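Local coordinates for protein prefoldin beta subunit 1 (Thermococcus sp., PDB 2ZQM) that acts as a molecular chaperone that stabilizes a range of proteins and seems to fulfil an ATP-independent, HSP70-like role in de novo protein folding in archaea, at residues A42-E47 against L75-I79. Sequence-based numbering, arbitrary orientation.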
loop_
_atom_site.group_PDB
_atom_site.type_symbol
_atom_site.label_atom_id
_atom_site.label_comp_id
_atom_site.label_asym_id
_atom_site.label_seq_id
_atom_site.Cartn_x
_atom_site.Cartn_y
_atom_site.Cartn_z
ATOM N N ALA A 42 -20.505 7.860 -7.965
ATOM C CA ALA A 42 -21.124 8.281 -6.718
ATOM C C ALA A 42 -22.168 9.378 -6.964
ATOM O O ALA A 42 -23.241 9.370 -6.367
ATOM C CB ALA A 42 -20.049 8.784 -5.756
ATOM N N LEU A 43 -21.850 10.335 -7.834
ATOM C CA LEU A 43 -22.784 11.421 -8.131
ATOM C C LEU A 43 -24.037 10.878 -8.808
ATOM O O LEU A 43 -25.161 11.304 -8.520
ATOM C CB LEU A 43 -22.133 12.452 -9.056
ATOM C CG LEU A 43 -23.063 13.542 -9.600
ATOM C CD1 LEU A 43 -23.657 14.343 -8.452
ATOM C CD2 LEU A 43 -22.296 14.454 -10.546
ATOM N N ASP A 44 -23.821 9.957 -9.736
ATOM C CA ASP A 44 -24.907 9.333 -10.479
ATOM C C ASP A 44 -25.867 8.710 -9.464
ATOM O O ASP A 44 -27.077 8.936 -9.513
ATOM C CB ASP A 44 -24.322 8.260 -11.411
ATOM C CG ASP A 44 -25.172 8.011 -12.651
ATOM O OD1 ASP A 44 -24.871 7.035 -13.381
ATOM O OD2 ASP A 44 -26.127 8.781 -12.902
ATOM N N GLU A 45 -25.313 7.943 -8.526
ATOM C CA GLU A 45 -26.116 7.289 -7.511
ATOM C C GLU A 45 -26.816 8.245 -6.572
ATOM O O GLU A 45 -27.987 8.054 -6.254
ATOM C CB GLU A 45 -25.259 6.303 -6.710
ATOM C CG GLU A 45 -25.943 5.798 -5.444
ATOM C CD GLU A 45 -25.533 4.382 -5.062
ATOM O OE1 GLU A 45 -24.456 3.920 -5.504
ATOM O OE2 GLU A 45 -26.293 3.737 -4.309
ATOM N N ILE A 46 -26.125 9.287 -6.126
ATOM C CA ILE A 46 -26.765 10.223 -5.213
ATOM C C ILE A 46 -27.860 11.002 -5.944
ATOM O O ILE A 46 -28.907 11.301 -5.379
ATOM C CB ILE A 46 -25.734 11.211 -4.591
ATOM C CG1 ILE A 46 -24.749 10.432 -3.704
ATOM C CG2 ILE A 46 -26.452 12.316 -3.796
ATOM C CD1 ILE A 46 -25.396 9.695 -2.543
ATOM N N GLU A 47 -27.629 11.325 -7.204
ATOM C CA GLU A 47 -28.632 12.075 -7.933
ATOM C C GLU A 47 -29.917 11.281 -8.141
ATOM O O GLU A 47 -30.987 11.871 -8.307
ATOM C CB GLU A 47 -28.065 12.551 -9.265
ATOM C CG GLU A 47 -27.047 13.666 -9.067
ATOM C CD GLU A 47 -26.632 14.320 -10.358
ATOM O OE1 GLU A 47 -26.528 13.606 -11.371
ATOM O OE2 GLU A 47 -26.395 15.544 -10.356
ATOM N N LEU A 75 -19.914 16.781 -4.710
ATOM C CA LEU A 75 -19.429 15.789 -5.666
ATOM C C LEU A 75 -19.167 16.471 -7.010
ATOM O O LEU A 75 -18.206 16.148 -7.693
ATOM C CB LEU A 75 -20.444 14.655 -5.842
ATOM C CG LEU A 75 -20.281 13.514 -4.836
ATOM C CD1 LEU A 75 -21.539 12.637 -4.848
ATOM C CD2 LEU A 75 -19.047 12.714 -5.186
ATOM N N LYS A 76 -20.027 17.409 -7.396
ATOM C CA LYS A 76 -19.798 18.119 -8.658
ATOM C C LYS A 76 -18.473 18.857 -8.593
ATOM O O LYS A 76 -17.703 18.891 -9.572
ATOM C CB LYS A 76 -20.921 19.127 -8.928
ATOM C CG LYS A 76 -22.212 18.461 -9.373
ATOM C CD LYS A 76 -23.343 19.458 -9.511
ATOM C CE LYS A 76 -24.548 18.815 -10.212
ATOM N NZ LYS A 76 -25.638 19.818 -10.385
ATOM N N GLU A 77 -18.200 19.455 -7.438
ATOM C CA GLU A 77 -16.950 20.182 -7.279
ATOM C C GLU A 77 -15.747 19.246 -7.364
ATOM O O GLU A 77 -14.729 19.577 -7.970
ATOM C CB GLU A 77 -16.951 20.943 -5.946
ATOM C CG GLU A 77 -17.878 22.149 -5.987
ATOM C CD GLU A 77 -18.038 22.792 -4.641
ATOM O OE1 GLU A 77 -17.092 22.695 -3.842
ATOM O OE2 GLU A 77 -19.099 23.399 -4.386
ATOM N N LYS A 78 -15.863 18.072 -6.756
ATOM C CA LYS A 78 -14.776 17.110 -6.799
ATOM C C LYS A 78 -14.507 16.707 -8.243
ATOM O O LYS A 78 -13.355 16.597 -8.675
ATOM C CB LYS A 78 -15.128 15.854 -5.982
ATOM C CG LYS A 78 -14.004 14.825 -6.004
ATOM C CD LYS A 78 -14.270 13.636 -5.085
ATOM C CE LYS A 78 -13.075 12.682 -5.085
ATOM N NZ LYS A 78 -13.318 11.435 -4.295
ATOM N N ILE A 79 -15.578 16.460 -8.984
ATOM C CA ILE A 79 -15.454 16.074 -10.382
ATOM C C ILE A 79 -14.847 17.215 -11.200
ATOM O O ILE A 79 -13.992 16.996 -12.060
ATOM C CB ILE A 79 -16.836 15.707 -10.953
ATOM C CG1 ILE A 79 -17.287 14.375 -10.347
ATOM C CG2 ILE A 79 -16.786 15.653 -12.472
ATOM C CD1 ILE A 79 -18.794 14.159 -10.412
#
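L43 and L75 pack against each other where the two arms of the prefoldin antiparallel coiled coil run side by side near the beta hairpin. L43 lies in the last turns of helix 6-47, L75 near the start of helix 68-111. The short helix axes run at 160° and approach to 10.6 Å. The two leucines lie alongside each other, pointing opposite ways. The side chains of the tight part are all apolar. L75 CD1 reaches the backbone of L43, at 3.7 Å from L43 CA, and also meets I46 CG1 at 4.1 Å. L43 CD1 stops at L75 CB. The other methyl of L75, CD2, faces the CB of A42. L43 CG stands anti to its backbone nitrogen (chi1 172°), which swings the isobutyl group beside the carbonyl carbon. The L43 CD2 branch touches I79 CD1, at 3.5 Å, the two side chains crossing at about a right angle. V59 of the second subunit packs on A42, and its L62 on I46 and L75, covering their side of the contact. The side with E47 and K76 is looser. K76 is solvent-exposed, and its CG grazes L43 CD2 at 4.2 Å. Its extended chain runs across the end of E47. No hydrogen bond links the segments. The opposite charges may attract weakly, but E47 OE2 stays 4.3 Å from K76 NZ, beyond a salt bridge, and is nearer K76 CE, at 3.8 Å.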